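Local structure of peptidase S15/CocE/NonD (Thaumarchaeota archaeon SCGC AB-539-E09, 4PF1) at residues E315-W326 with R374-W385. The protein is probably a serine aminopeptidase of the alpha/beta-hydrolase fold, related to the X-Pro dipeptidyl-peptidases of family S15, that cleaves residues from peptide N-termini. Sequence-based numbering, arbitrary orientation.
Sequences EGKLVHFVLGPW and RVLSYETGANAW
Phe321 to Leu323 pair in parallel with Val375 to Ser377, the two strand axes 4.7 Å apart and only 1° from parallel, and four backbone hydrogen bonds join them: Phe321 N to Arg374 O, Leu376 N to Phe321 O, Leu323 N to Leu376 O and Tyr378 N to Leu323 O. On one face of the sheet Val322 and Leu376 lie side by side, CG2 of the valine 4.0 Å from CB of the leucine, packed against Phe351 and Val355 of helix 347-365. On the other, Phe321 and Val375 meet at CD2 and CG1, 4.2 Å apart, against helix 301-309. Past the paired residues, the Pro325 side chain crosses that of Tyr378, laying CG over one face of the ring in a CH-pi contact, 3.7 Å from the ring centroid and 21° off the normal. With CG anti to the backbone nitrogen (chi1 -174°), Tyr378 offers that face to the proline, while its OH donates to a lone pair of Asn383 OD1 at 2.9 Å, fixing the ring's far end. A leucine here would probably deprive Pro325 of its aromatic face and leave Asn383 OD1 without this donor. Trp385 reaches back to Gly324, its CH2 3.7 Å from Gly324 CA and also touching Trp326, the two indoles meeting obliquely. A water accepts from Ser377 OG, itself also hydrogen-bonded to Ser563 OG, and donates to the carbonyls of Leu323 and Tyr378. This parallel pair, followed by antiparallel strand 384-388 at the sheet's edge, belongs to the central mixed sheet of the alpha/beta-hydrolase fold.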
loop_
_atom_site.group_PDB
_atom_site.type_symbol
_atom_site.label_atom_id
_atom_site.label_comp_id
_atom_site.label_asym_id
_atom_site.label_seq_id
_atom_site.Cartn_x
_atom_site.Cartn_y
_atom_site.Cartn_z
ATOM N N GLU A 315 9.661 10.336 49.772
ATOM C CA GLU A 315 9.239 11.688 49.377
ATOM C C GLU A 315 9.123 11.875 47.843
ATOM O O GLU A 315 8.566 12.882 47.395
ATOM C CB GLU A 315 10.183 12.759 49.975
ATOM C CG GLU A 315 11.644 12.630 49.566
ATOM C CD GLU A 315 12.460 11.701 50.442
ATOM O OE1 GLU A 315 12.691 10.543 50.024
ATOM O OE2 GLU A 315 12.845 12.121 51.556
ATOM N N GLY A 316 9.629 10.911 47.072
ATOM C CA GLY A 316 9.620 10.973 45.615
ATOM C C GLY A 316 10.613 11.996 45.104
ATOM O O GLY A 316 10.254 12.890 44.333
ATOM N N LYS A 317 11.867 11.889 45.572
ATOM C CA LYS A 317 12.941 12.816 45.232
ATOM C C LYS A 317 13.783 12.327 44.045
ATOM O O LYS A 317 14.287 13.152 43.282
ATOM C CB LYS A 317 13.850 13.033 46.454
ATOM C CG LYS A 317 14.370 14.461 46.591
ATOM C CD LYS A 317 15.356 14.608 47.754
ATOM C CE LYS A 317 14.677 14.901 49.075
ATOM N NZ LYS A 317 15.649 14.923 50.200
ATOM N N LEU A 318 13.948 10.999 43.897
ATOM C CA LEU A 318 14.817 10.439 42.859
ATOM C C LEU A 318 14.098 9.548 41.830
ATOM O O LEU A 318 14.499 9.546 40.667
ATOM C CB LEU A 318 15.964 9.634 43.510
ATOM C CG LEU A 318 16.862 10.392 44.505
ATOM C CD1 LEU A 318 17.517 9.441 45.482
ATOM C CD2 LEU A 318 17.916 11.225 43.784
ATOM N N VAL A 319 13.084 8.765 42.247
ATOM C CA VAL A 319 12.436 7.806 41.341
ATOM C C VAL A 319 11.122 8.346 40.739
ATOM O O VAL A 319 10.241 8.816 41.459
ATOM C CB VAL A 319 12.219 6.423 42.026
ATOM C CG1 VAL A 319 11.617 5.410 41.057
ATOM C CG2 VAL A 319 13.521 5.885 42.601
ATOM N N HIS A 320 11.006 8.235 39.404
ATOM C CA HIS A 320 9.819 8.582 38.621
ATOM C C HIS A 320 9.504 7.436 37.667
ATOM O O HIS A 320 10.415 6.904 37.033
ATOM C CB HIS A 320 10.028 9.884 37.834
ATOM C CG HIS A 320 10.428 11.052 38.677
ATOM N ND1 HIS A 320 9.485 11.896 39.232
ATOM C CD2 HIS A 320 11.662 11.485 39.021
ATOM C CE1 HIS A 320 10.172 12.812 39.894
ATOM N NE2 HIS A 320 11.486 12.603 39.799
ATOM N N PHE A 321 8.223 7.048 37.565
ATOM C CA PHE A 321 7.801 5.969 36.672
ATOM C C PHE A 321 6.866 6.498 35.587
ATOM O O PHE A 321 5.858 7.135 35.890
ATOM C CB PHE A 321 7.137 4.830 37.472
ATOM C CG PHE A 321 6.567 3.671 36.680
ATOM C CD1 PHE A 321 7.301 3.074 35.659
ATOM C CD2 PHE A 321 5.332 3.125 37.011
ATOM C CE1 PHE A 321 6.779 1.995 34.940
ATOM C CE2 PHE A 321 4.814 2.040 36.297
ATOM C CZ PHE A 321 5.540 1.484 35.266
ATOM N N VAL A 322 7.224 6.246 34.320
ATOM C CA VAL A 322 6.436 6.644 33.154
ATOM C C VAL A 322 5.983 5.375 32.431
ATOM O O VAL A 322 6.814 4.537 32.082
ATOM C CB VAL A 322 7.202 7.614 32.204
ATOM C CG1 VAL A 322 6.333 8.020 31.013
ATOM C CG2 VAL A 322 7.692 8.851 32.952
ATOM N N LEU A 323 4.662 5.220 32.248
ATOM C CA LEU A 323 4.070 4.067 31.576
ATOM C C LEU A 323 3.234 4.549 30.384
ATOM O O LEU A 323 2.136 5.085 30.565
ATOM C CB LEU A 323 3.228 3.251 32.584
ATOM C CG LEU A 323 2.690 1.877 32.146
ATOM C CD1 LEU A 323 3.818 0.934 31.709
ATOM C CD2 LEU A 323 1.918 1.238 33.267
ATOM N N GLY A 324 3.806 4.427 29.189
ATOM C CA GLY A 324 3.175 4.875 27.949
ATOM C C GLY A 324 2.503 3.778 27.141
ATOM O O GLY A 324 2.689 2.592 27.429
ATOM N N PRO A 325 1.711 4.151 26.096
ATOM C CA PRO A 325 1.034 3.124 25.274
ATOM C C PRO A 325 1.984 2.610 24.200
ATOM O O PRO A 325 1.737 2.754 22.995
ATOM C CB PRO A 325 -0.138 3.903 24.676
ATOM C CG PRO A 325 0.412 5.295 24.488
ATOM C CD PRO A 325 1.429 5.516 25.595
ATOM N N TRP A 326 3.103 2.052 24.642
ATOM C CA TRP A 326 4.191 1.731 23.752
ATOM C C TRP A 326 4.537 0.277 23.690
ATOM O O TRP A 326 4.446 -0.438 24.686
ATOM C CB TRP A 326 5.444 2.516 24.195
ATOM C CG TRP A 326 5.239 4.001 24.282
ATOM C CD1 TRP A 326 4.644 4.803 23.353
ATOM C CD2 TRP A 326 5.712 4.871 25.320
ATOM N NE1 TRP A 326 4.701 6.117 23.754
ATOM C CE2 TRP A 326 5.347 6.189 24.961
ATOM C CE3 TRP A 326 6.417 4.665 26.520
ATOM C CZ2 TRP A 326 5.628 7.293 25.778
ATOM C CZ3 TRP A 326 6.679 5.757 27.334
ATOM C CH2 TRP A 326 6.304 7.055 26.954
ATOM N N ARG A 374 5.105 11.309 40.471
ATOM C CA ARG A 374 5.677 10.029 40.880
ATOM C C ARG A 374 5.430 9.005 39.775
ATOM O O ARG A 374 6.345 8.277 39.387
ATOM C CB ARG A 374 5.040 9.567 42.207
ATOM C CG ARG A 374 5.726 8.365 42.863
ATOM C CD ARG A 374 6.815 8.756 43.857
ATOM N NE ARG A 374 6.422 9.864 44.735
ATOM C CZ ARG A 374 5.767 9.719 45.884
ATOM N NH1 ARG A 374 5.454 10.781 46.614
ATOM N NH2 ARG A 374 5.413 8.511 46.308
ATOM N N VAL A 375 4.191 8.992 39.239
ATOM C CA VAL A 375 3.777 8.094 38.166
ATOM C C VAL A 375 3.077 8.904 37.060
ATOM O O VAL A 375 2.164 9.690 37.332
ATOM C CB VAL A 375 2.891 6.921 38.687
ATOM C CG1 VAL A 375 2.332 6.085 37.536
ATOM C CG2 VAL A 375 3.668 6.033 39.658
ATOM N N LEU A 376 3.539 8.726 35.821
ATOM C CA LEU A 376 2.961 9.341 34.637
ATOM C C LEU A 376 2.434 8.205 33.774
ATOM O O LEU A 376 3.219 7.432 33.227
ATOM C CB LEU A 376 4.015 10.205 33.909
ATOM C CG LEU A 376 3.536 11.057 32.724
ATOM C CD1 LEU A 376 2.455 12.058 33.143
ATOM C CD2 LEU A 376 4.697 11.793 32.095
ATOM N N SER A 377 1.109 8.011 33.784
ATOM C CA SER A 377 0.482 6.881 33.107
ATOM C C SER A 377 -0.451 7.321 31.989
ATOM O O SER A 377 -1.305 8.189 32.189
ATOM C CB SER A 377 -0.279 6.024 34.117
ATOM O OG SER A 377 -1.064 5.023 33.490
ATOM N N TYR A 378 -0.293 6.705 30.812
ATOM C CA TYR A 378 -1.175 6.950 29.679
ATOM C C TYR A 378 -2.274 5.917 29.705
ATOM O O TYR A 378 -1.998 4.714 29.724
ATOM C CB TYR A 378 -0.409 6.902 28.352
ATOM C CG TYR A 378 -1.235 7.297 27.142
ATOM C CD1 TYR A 378 -2.092 6.385 26.529
ATOM C CD2 TYR A 378 -1.103 8.557 26.566
ATOM C CE1 TYR A 378 -2.822 6.729 25.391
ATOM C CE2 TYR A 378 -1.831 8.914 25.430
ATOM C CZ TYR A 378 -2.682 7.992 24.841
ATOM O OH TYR A 378 -3.371 8.325 23.702
ATOM N N GLU A 379 -3.520 6.383 29.724
ATOM C CA GLU A 379 -4.687 5.517 29.761
ATOM C C GLU A 379 -5.209 5.289 28.353
ATOM O O GLU A 379 -5.617 6.244 27.686
ATOM C CB GLU A 379 -5.774 6.138 30.657
ATOM C CG GLU A 379 -6.960 5.226 30.929
ATOM C CD GLU A 379 -8.058 5.840 31.778
ATOM O OE1 GLU A 379 -8.061 7.079 31.958
ATOM O OE2 GLU A 379 -8.926 5.077 32.258
ATOM N N THR A 380 -5.194 4.021 27.894
ATOM C CA THR A 380 -5.712 3.655 26.573
ATOM C C THR A 380 -7.248 3.670 26.632
ATOM O O THR A 380 -7.823 3.631 27.720
ATOM C CB THR A 380 -5.114 2.319 26.078
ATOM O OG1 THR A 380 -5.199 1.329 27.107
ATOM C CG2 THR A 380 -3.668 2.464 25.614
ATOM N N GLY A 381 -7.889 3.826 25.479
ATOM C CA GLY A 381 -9.338 3.975 25.398
ATOM C C GLY A 381 -9.733 5.429 25.571
ATOM O O GLY A 381 -10.318 6.029 24.666
ATOM N N ALA A 382 -9.370 6.019 26.734
ATOM C CA ALA A 382 -9.611 7.429 27.051
ATOM C C ALA A 382 -8.582 8.336 26.349
ATOM O O ALA A 382 -8.881 9.504 26.085
ATOM C CB ALA A 382 -9.550 7.641 28.556
ATOM N N ASN A 383 -7.366 7.788 26.061
ATOM C CA ASN A 383 -6.247 8.472 25.382
ATOM C C ASN A 383 -5.814 9.754 26.130
ATOM O O ASN A 383 -5.802 10.846 25.556
ATOM C CB ASN A 383 -6.588 8.767 23.912
ATOM C CG ASN A 383 -6.703 7.527 23.068
ATOM O OD1 ASN A 383 -5.736 6.782 22.874
ATOM N ND2 ASN A 383 -7.893 7.275 22.551
ATOM N N ALA A 384 -5.447 9.604 27.413
ATOM C CA ALA A 384 -5.037 10.731 28.245
ATOM C C ALA A 384 -3.919 10.358 29.202
ATOM O O ALA A 384 -3.897 9.242 29.732
ATOM C CB ALA A 384 -6.230 11.264 29.027
ATOM N N TRP A 385 -2.987 11.304 29.422
ATOM C CA TRP A 385 -1.883 11.167 30.369
ATOM C C TRP A 385 -2.371 11.584 31.746
ATOM O O TRP A 385 -3.062 12.599 31.871
ATOM C CB TRP A 385 -0.683 12.033 29.947
ATOM C CG TRP A 385 0.145 11.466 28.831
ATOM C CD1 TRP A 385 0.167 11.883 27.533
ATOM C CD2 TRP A 385 1.154 10.451 28.943
ATOM N NE1 TRP A 385 1.098 11.164 26.818
ATOM C CE2 TRP A 385 1.717 10.274 27.659
ATOM C CE3 TRP A 385 1.604 9.634 29.996
ATOM C CZ2 TRP A 385 2.714 9.328 27.402
ATOM C CZ3 TRP A 385 2.601 8.703 29.743
ATOM C CH2 TRP A 385 3.143 8.556 28.459
HETATM O O HOH W 1 -0.024 3.734 31.320
#